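Local structure of RickCE (5HAM) at residues N12-L17 / V213-N218; A135-I140 / K221-Q226; G219-I222 / I228-T231. The protein probably acts as a cysteine protease effector of the CE clan, with deubiquitinase activity that removes ubiquitin from proteins, the chain here including its catalytic domain. All blocks are in the same frame, centred on the assembly; numbering follows the deposited sequence.

All three contacts draw on helix 211-223. Interaction 1 sets helix 11-20 beside its middle, interaction 2 brings strand 135-141 to its last turn, and interaction 3 folds the following loop back along it. Centres lie about 11 Å apart for interactions 1 and 2, about 12 Å for 1 and 3, and about 9 Å for 2 and 3, which share Lys221 and Ile222. They join directly: Ile14 CG2 is 3.9 Å from Pro139 CG, and Phe214 CE1 is 3.7 Å from Leu229 CD1. Cys211 begins the helix, and the three contacts follow one another along it within the catalytic part of the protein, where only helix 11-20 comes from far earlier in the chain.

Interaction 1: residues N12-L17 / V213-N218; sequences NEITHL and VFTVDN
Val216 pushes its two methyl groups against helix 11-20, meeting Leu17 and Ile14 at once. Its CG1 stands 3.7 Å from Leu17 CB, while CG2 comes to within 3.9 Å of Ile14 CA. With CG1 anti to the backbone N (chi1 167°) and CG2 anti to the carbonyl carbon, the fork spreads across the partner helix, one methyl on the root of Leu17 and the other between Leu17 and Ile14. A short, branched valine suits the place because it presents two methyls without a long chain between the backbones. Leu17 meets it at about a right angle, and its CD1 also comes to 4.0 Å from Val216 CG2. Ile14 is approached on a slant, CG1 and CG2 both lying 4.2 Å from Val216 CG2. The other branch-to-branch touch is made by Thr215: its CG2 faces Ile14 CG2 at 4.1 Å, whereas its hydroxyl is bonded to Cys211 O one turn back. Threonine thus serves as an apolar methyl toward the neighbour while its polar end is satisfied within its own helix. No hydrogen bond crosses between the segments; the contact is wholly van der Waals and buried. The segment axes run nearly alongside one another, crossing at -23° with a closest approach of 9.6 Å. Behind the pair, Trp147 of strand 147-155 touches both Ile14 and Thr215, and Val149 also packs on Thr215. Helix 238-251 flanks the pair through His246, which touches Leu17 and Val213, so the two helices pack together between the central sheet and a third helix.

Interaction 2: residues A135-I140 / K221-Q226; sequences AAVIPI and KIAKGQ
Lys221 O is gripped by two backbone N-H groups just beyond the turn whose Ala223 meets Ala135 and Val137: Gln226 N binds it at 2.9 Å, and Lys224 N makes a weaker bond. With Gly225 N bonded to Ile222 O and a positive phi at Gly225, this is a Schellman motif ending helix 211-223. The side-chain amide of Gln226 adds a nearly straight bond, NE2 to Lys224 O at 2.9 Å (173°), reaching the acceptor from above its carbonyl plane. No hydrogen bond crosses the contact; methyls do most of the touching, and Ala135 CB also lies 3.9 Å from Ala223 O. Ala223 CB points at the strand, 3.7 Å from Val137 CG2 and 4.1 Å from Ala135 CB. Alanine suits both backbones here, since the CA atoms of Ala135 and Ala223 come within 5.5 Å. Val137 joins with CG2, the methyl that stands anti to its carbonyl carbon. On the strand's other side Ala136 packs on Ala124 and Ile128 of helix 96-130. Strand 135-141 is bonded to strand 27-34 through Ser28 and to strand 147-155 through Ala152, so it is an inner strand of the sheet, covered by helix 211-223 and by the long helix 96-130.

Interaction 3: residues G219-I222 / I228-T231; sequences GIKI and ILST
Neither ring nor amide side chain enters the meeting of Lys221 and Ile222 with Ile228 and Leu229, so faces and edges play no part; aliphatic branches and the lysine ammonium do the touching. The side chains of Ile222 and Ile228 run alongside each other in the same direction. Ile228 CG2 fits against Ile222 CG1 at 3.5 Å, a close fit, and stays 4.0 Å from Ile222 CD1. Because Ile228 CG1 sits between its backbone N and carbonyl carbon (chi1 67°), the smaller CG2 branch is the one that faces the helix. Lys221, with a kink at its second torsion (chi2 146°), slants across to Leu229, NZ being 3.7 Å from Leu229 CG and 3.9 Å from Leu229 CD2. The ammonium itself is paired with Asp217 in a salt bridge one turn back along the helix. Beyond Leu229, Ser230 is the N-cap of helix 231-234; it caps a backbone N while Glu233 OE1 accepts from Ser230 N, a capping box. Leu229 lies against the Lys221-Asp217 pair, which may strengthen their attraction. Between the segments, then, the isoleucine pair is hydrophobic packing, whereas Leu229 meets a charged group whose polar partner belongs to the same helix.

Interaction 1: residues N12-L17 / V213-N218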
loop_
_atom_site.group_PDB
_atom_site.type_symbol
_atom_site.label_atom_id
_atom_site.label_comp_id
_atom_site.label_asym_id
_atom_site.label_seq_id
_atom_site.Cartn_x
_atom_site.Cartn_y
_atom_site.Cartn_z
ATOM N N ASN A 12 1.042 -6.383 -9.408
ATOM C CA ASN A 12 1.089 -6.827 -10.776
ATOM C C ASN A 12 -0.304 -7.144 -11.301
ATOM O O ASN A 12 -0.677 -6.701 -12.381
ATOM C CB ASN A 12 2.009 -8.039 -10.893
ATOM C CG ASN A 12 2.346 -8.360 -12.312
ATOM O OD1 ASN A 12 2.163 -9.489 -12.767
ATOM N ND2 ASN A 12 2.824 -7.357 -13.043
ATOM N N GLU A 13 -1.080 -7.884 -10.518
ATOM C CA GLU A 13 -2.446 -8.210 -10.905
ATOM C C GLU A 13 -3.329 -6.987 -10.892
ATOM O O GLU A 13 -4.135 -6.788 -11.796
ATOM C CB GLU A 13 -3.054 -9.241 -9.964
ATOM C CG GLU A 13 -2.601 -10.643 -10.228
ATOM C CD GLU A 13 -1.411 -11.032 -9.394
ATOM O OE1 GLU A 13 -0.944 -10.206 -8.576
ATOM O OE2 GLU A 13 -0.952 -12.180 -9.561
ATOM N N ILE A 14 -3.200 -6.190 -9.843
ATOM C CA ILE A 14 -4.044 -5.016 -9.697
ATOM C C ILE A 14 -3.879 -4.116 -10.928
ATOM O O ILE A 14 -4.853 -3.699 -11.543
ATOM C CB ILE A 14 -3.710 -4.282 -8.395
ATOM C CG1 ILE A 14 -4.198 -5.114 -7.210
ATOM C CG2 ILE A 14 -4.342 -2.904 -8.363
ATOM C CD1 ILE A 14 -3.749 -4.581 -5.874
ATOM N N THR A 15 -2.627 -3.884 -11.300
ATOM C CA THR A 15 -2.272 -3.068 -12.455
ATOM C C THR A 15 -2.830 -3.641 -13.758
ATOM O O THR A 15 -3.405 -2.912 -14.551
ATOM C CB THR A 15 -0.734 -2.882 -12.522
ATOM O OG1 THR A 15 -0.330 -2.043 -11.432
ATOM C CG2 THR A 15 -0.322 -2.218 -13.784
ATOM N N HIS A 16 -2.686 -4.947 -13.963
ATOM C CA HIS A 16 -3.207 -5.598 -15.173
ATOM C C HIS A 16 -4.727 -5.577 -15.242
ATOM O O HIS A 16 -5.314 -5.288 -16.286
ATOM C CB HIS A 16 -2.753 -7.057 -15.254
ATOM C CG HIS A 16 -1.275 -7.226 -15.371
ATOM N ND1 HIS A 16 -0.641 -8.436 -15.182
ATOM C CD2 HIS A 16 -0.297 -6.328 -15.650
ATOM C CE1 HIS A 16 0.658 -8.278 -15.341
ATOM N NE2 HIS A 16 0.895 -7.013 -15.620
ATOM N N LEU A 17 -5.357 -5.930 -14.129
ATOM C CA LEU A 17 -6.801 -5.911 -14.035
ATOM C C LEU A 17 -7.351 -4.521 -14.348
ATOM O O LEU A 17 -8.349 -4.393 -15.060
ATOM C CB LEU A 17 -7.231 -6.368 -12.646
ATOM C CG LEU A 17 -7.143 -7.884 -12.544
ATOM C CD1 LEU A 17 -7.174 -8.343 -11.090
ATOM C CD2 LEU A 17 -8.285 -8.473 -13.359
ATOM N N VAL A 213 -9.024 -7.488 -4.554
ATOM C CA VAL A 213 -10.211 -7.744 -5.355
ATOM C C VAL A 213 -11.040 -6.466 -5.468
ATOM O O VAL A 213 -11.388 -6.038 -6.570
ATOM C CB VAL A 213 -11.080 -8.880 -4.745
ATOM C CG1 VAL A 213 -12.154 -9.306 -5.719
ATOM C CG2 VAL A 213 -10.215 -10.078 -4.376
ATOM N N PHE A 214 -11.323 -5.847 -4.322
ATOM C CA PHE A 214 -12.143 -4.635 -4.271
ATOM C C PHE A 214 -11.422 -3.356 -4.698
ATOM O O PHE A 214 -12.053 -2.428 -5.222
ATOM C CB PHE A 214 -12.764 -4.464 -2.886
ATOM C CG PHE A 214 -13.950 -5.339 -2.663
ATOM C CD1 PHE A 214 -15.206 -4.946 -3.105
ATOM C CD2 PHE A 214 -13.806 -6.574 -2.035
ATOM C CE1 PHE A 214 -16.307 -5.745 -2.920
ATOM C CE2 PHE A 214 -14.901 -7.392 -1.850
ATOM C CZ PHE A 214 -16.163 -6.975 -2.297
ATOM N N THR A 215 -10.116 -3.289 -4.450
ATOM C CA THR A 215 -9.309 -2.201 -4.971
ATOM C C THR A 215 -9.537 -2.074 -6.473
ATOM O O THR A 215 -9.739 -0.984 -6.994
ATOM C CB THR A 215 -7.813 -2.445 -4.702
ATOM O OG1 THR A 215 -7.536 -2.195 -3.320
ATOM C CG2 THR A 215 -6.944 -1.522 -5.560
ATOM N N VAL A 216 -9.532 -3.206 -7.161
ATOM C CA VAL A 216 -9.692 -3.192 -8.599
ATOM C C VAL A 216 -11.098 -2.739 -8.961
ATOM O O VAL A 216 -11.281 -1.846 -9.786
ATOM C CB VAL A 216 -9.414 -4.591 -9.209
ATOM C CG1 VAL A 216 -9.890 -4.664 -10.681
ATOM C CG2 VAL A 216 -7.920 -4.968 -9.055
ATOM N N ASP A 217 -12.090 -3.355 -8.340
ATOM C CA ASP A 217 -13.468 -3.031 -8.663
ATOM C C ASP A 217 -13.828 -1.581 -8.306
ATOM O O ASP A 217 -14.476 -0.886 -9.099
ATOM C CB ASP A 217 -14.418 -4.006 -7.988
ATOM C CG ASP A 217 -15.784 -4.032 -8.651
ATOM O OD1 ASP A 217 -15.920 -4.694 -9.707
ATOM O OD2 ASP A 217 -16.717 -3.399 -8.110
ATOM N N ASN A 218 -13.394 -1.125 -7.135
ATOM C CA ASN A 218 -13.650 0.260 -6.719
ATOM C C ASN A 218 -12.984 1.255 -7.659
ATOM O O ASN A 218 -13.621 2.209 -8.104
ATOM C CB ASN A 218 -13.200 0.522 -5.272
ATOM C CG ASN A 218 -13.957 -0.328 -4.270
ATOM O OD1 ASN A 218 -15.088 -0.737 -4.528
ATOM N ND2 ASN A 218 -13.341 -0.598 -3.122
#

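Interaction 2: residues A135-I140 / K221-Q226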
loop_
_atom_site.group_PDB
_atom_site.type_symbol
_atom_site.label_atom_id
_atom_site.label_comp_id
_atom_site.label_asym_id
_atom_site.label_seq_id
_atom_site.Cartn_x
_atom_site.Cartn_y
_atom_site.Cartn_z
ATOM N N ALA A 135 -9.689 10.504 -15.612
ATOM C CA ALA A 135 -9.380 9.953 -14.293
ATOM C C ALA A 135 -8.006 9.308 -14.260
ATOM O O ALA A 135 -7.535 8.744 -15.245
ATOM C CB ALA A 135 -10.450 8.947 -13.829
ATOM N N ALA A 136 -7.365 9.414 -13.109
ATOM C CA ALA A 136 -6.118 8.719 -12.846
ATOM C C ALA A 136 -6.383 7.823 -11.654
ATOM O O ALA A 136 -6.890 8.274 -10.623
ATOM C CB ALA A 136 -5.010 9.693 -12.543
ATOM N N VAL A 137 -6.081 6.543 -11.819
ATOM C CA VAL A 137 -6.333 5.566 -10.777
ATOM C C VAL A 137 -5.008 5.165 -10.132
ATOM O O VAL A 137 -4.074 4.740 -10.812
ATOM C CB VAL A 137 -7.055 4.336 -11.367
ATOM C CG1 VAL A 137 -7.337 3.276 -10.290
ATOM C CG2 VAL A 137 -8.332 4.770 -12.083
ATOM N N ILE A 138 -4.926 5.326 -8.819
ATOM C CA ILE A 138 -3.714 5.009 -8.072
ATOM C C ILE A 138 -3.984 3.955 -6.999
ATOM O O ILE A 138 -4.683 4.220 -6.019
ATOM C CB ILE A 138 -3.144 6.256 -7.361
ATOM C CG1 ILE A 138 -3.128 7.467 -8.312
ATOM C CG2 ILE A 138 -1.761 5.947 -6.787
ATOM C CD1 ILE A 138 -2.700 8.782 -7.631
ATOM N N PRO A 139 -3.440 2.749 -7.188
ATOM C CA PRO A 139 -3.523 1.718 -6.151
ATOM C C PRO A 139 -2.672 2.174 -4.989
ATOM O O PRO A 139 -1.575 2.647 -5.229
ATOM C CB PRO A 139 -2.888 0.485 -6.815
ATOM C CG PRO A 139 -2.901 0.760 -8.266
ATOM C CD PRO A 139 -2.795 2.260 -8.415
ATOM N N ILE A 140 -3.176 2.067 -3.766
ATOM C CA ILE A 140 -2.425 2.486 -2.595
ATOM C C ILE A 140 -2.290 1.358 -1.587
ATOM O O ILE A 140 -3.287 0.832 -1.084
ATOM C CB ILE A 140 -3.054 3.729 -1.919
ATOM C CG1 ILE A 140 -3.067 4.896 -2.918
ATOM C CG2 ILE A 140 -2.268 4.096 -0.670
ATOM C CD1 ILE A 140 -3.372 6.208 -2.311
ATOM N N LYS A 221 -14.802 1.440 -10.929
ATOM C CA LYS A 221 -16.099 2.088 -10.783
ATOM C C LYS A 221 -15.999 3.584 -10.513
ATOM O O LYS A 221 -16.662 4.380 -11.170
ATOM C CB LYS A 221 -16.964 1.378 -9.739
ATOM C CG LYS A 221 -17.850 0.332 -10.394
ATOM C CD LYS A 221 -18.069 -0.855 -9.514
ATOM C CE LYS A 221 -18.957 -1.861 -10.212
ATOM N NZ LYS A 221 -19.269 -2.973 -9.288
ATOM N N ILE A 222 -15.150 3.958 -9.563
ATOM C CA ILE A 222 -14.923 5.349 -9.251
ATOM C C ILE A 222 -14.392 6.095 -10.467
ATOM O O ILE A 222 -14.857 7.189 -10.771
ATOM C CB ILE A 222 -13.934 5.495 -8.100
ATOM C CG1 ILE A 222 -14.507 4.856 -6.833
ATOM C CG2 ILE A 222 -13.634 6.957 -7.857
ATOM C CD1 ILE A 222 -13.486 4.741 -5.689
ATOM N N ALA A 223 -13.435 5.500 -11.178
ATOM C CA ALA A 223 -12.916 6.117 -12.405
ATOM C C ALA A 223 -14.056 6.476 -13.375
ATOM O O ALA A 223 -14.058 7.551 -13.971
ATOM C CB ALA A 223 -11.920 5.194 -13.084
ATOM N N LYS A 224 -15.035 5.577 -13.493
ATOM C CA LYS A 224 -16.147 5.749 -14.428
ATOM C C LYS A 224 -17.331 6.540 -13.836
ATOM O O LYS A 224 -18.373 6.688 -14.477
ATOM C CB LYS A 224 -16.602 4.382 -14.977
ATOM C CG LYS A 224 -15.465 3.618 -15.666
ATOM C CD LYS A 224 -15.870 2.264 -16.202
ATOM C CE LYS A 224 -14.669 1.602 -16.867
ATOM N NZ LYS A 224 -14.921 0.227 -17.408
ATOM N N GLY A 225 -17.173 7.055 -12.620
ATOM C CA GLY A 225 -18.219 7.854 -12.005
ATOM C C GLY A 225 -19.400 7.043 -11.510
ATOM O O GLY A 225 -20.485 7.589 -11.324
ATOM N N GLN A 226 -19.198 5.737 -11.315
ATOM C CA GLN A 226 -20.266 4.824 -10.884
ATOM C C GLN A 226 -20.136 4.505 -9.408
ATOM O O GLN A 226 -19.022 4.451 -8.874
ATOM C CB GLN A 226 -20.208 3.501 -11.651
ATOM C CG GLN A 226 -20.207 3.623 -13.160
ATOM C CD GLN A 226 -21.381 4.415 -13.685
ATOM O OE1 GLN A 226 -22.538 3.974 -13.606
ATOM N NE2 GLN A 226 -21.095 5.599 -14.223
#

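Interaction 3: residues G219-I222 / I228-T231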
loop_
_atom_site.group_PDB
_atom_site.type_symbol
_atom_site.label_atom_id
_atom_site.label_comp_id
_atom_site.label_asym_id
_atom_site.label_seq_id
_atom_site.Cartn_x
_atom_site.Cartn_y
_atom_site.Cartn_z
ATOM N N GLY A 219 -11.712 1.022 -7.977
ATOM C CA GLY A 219 -10.965 1.925 -8.841
ATOM C C GLY A 219 -11.632 2.091 -10.190
ATOM O O GLY A 219 -11.862 3.204 -10.652
ATOM N N ILE A 220 -11.967 0.970 -10.808
ATOM C CA ILE A 220 -12.706 0.972 -12.062
ATOM C C ILE A 220 -14.030 1.728 -11.971
ATOM O O ILE A 220 -14.341 2.573 -12.817
ATOM C CB ILE A 220 -12.990 -0.460 -12.489
ATOM C CG1 ILE A 220 -11.678 -1.149 -12.832
ATOM C CG2 ILE A 220 -13.924 -0.486 -13.674
ATOM C CD1 ILE A 220 -11.836 -2.597 -13.093
ATOM N N LYS A 221 -14.802 1.440 -10.929
ATOM C CA LYS A 221 -16.099 2.088 -10.783
ATOM C C LYS A 221 -15.999 3.584 -10.513
ATOM O O LYS A 221 -16.662 4.380 -11.170
ATOM C CB LYS A 221 -16.964 1.378 -9.739
ATOM C CG LYS A 221 -17.850 0.332 -10.394
ATOM C CD LYS A 221 -18.069 -0.855 -9.514
ATOM C CE LYS A 221 -18.957 -1.861 -10.212
ATOM N NZ LYS A 221 -19.269 -2.973 -9.288
ATOM N N ILE A 222 -15.150 3.958 -9.563
ATOM C CA ILE A 222 -14.923 5.349 -9.251
ATOM C C ILE A 222 -14.392 6.095 -10.467
ATOM O O ILE A 222 -14.857 7.189 -10.771
ATOM C CB ILE A 222 -13.934 5.495 -8.100
ATOM C CG1 ILE A 222 -14.507 4.856 -6.833
ATOM C CG2 ILE A 222 -13.634 6.957 -7.857
ATOM C CD1 ILE A 222 -13.486 4.741 -5.689
ATOM N N ILE A 228 -19.597 2.523 -6.147
ATOM C CA ILE A 228 -18.938 1.280 -5.764
ATOM C C ILE A 228 -19.930 0.334 -5.085
ATOM O O ILE A 228 -21.056 0.730 -4.773
ATOM C CB ILE A 228 -17.732 1.541 -4.839
ATOM C CG1 ILE A 228 -18.179 2.091 -3.488
ATOM C CG2 ILE A 228 -16.749 2.505 -5.495
ATOM C CD1 ILE A 228 -17.011 2.270 -2.525
ATOM N N LEU A 229 -19.517 -0.914 -4.879
ATOM C CA LEU A 229 -20.376 -1.903 -4.242
ATOM C C LEU A 229 -20.606 -1.534 -2.786
ATOM O O LEU A 229 -19.658 -1.377 -2.039
ATOM C CB LEU A 229 -19.742 -3.291 -4.325
ATOM C CG LEU A 229 -19.632 -3.919 -5.712
ATOM C CD1 LEU A 229 -18.565 -5.007 -5.715
ATOM C CD2 LEU A 229 -20.984 -4.481 -6.093
ATOM N N SER A 230 -21.862 -1.402 -2.385
ATOM C CA SER A 230 -22.154 -0.986 -1.025
ATOM C C SER A 230 -21.776 -2.081 -0.047
ATOM O O SER A 230 -21.416 -3.200 -0.450
ATOM C CB SER A 230 -23.632 -0.680 -0.872
ATOM O OG SER A 230 -24.366 -1.878 -0.935
ATOM N N THR A 231 -21.851 -1.754 1.242
ATOM C CA THR A 231 -21.593 -2.743 2.279
ATOM C C THR A 231 -22.552 -3.909 2.083
ATOM O O THR A 231 -22.151 -5.065 2.120
ATOM C CB THR A 231 -21.723 -2.156 3.702
ATOM O OG1 THR A 231 -20.750 -1.116 3.888
ATOM C CG2 THR A 231 -21.463 -3.239 4.731
#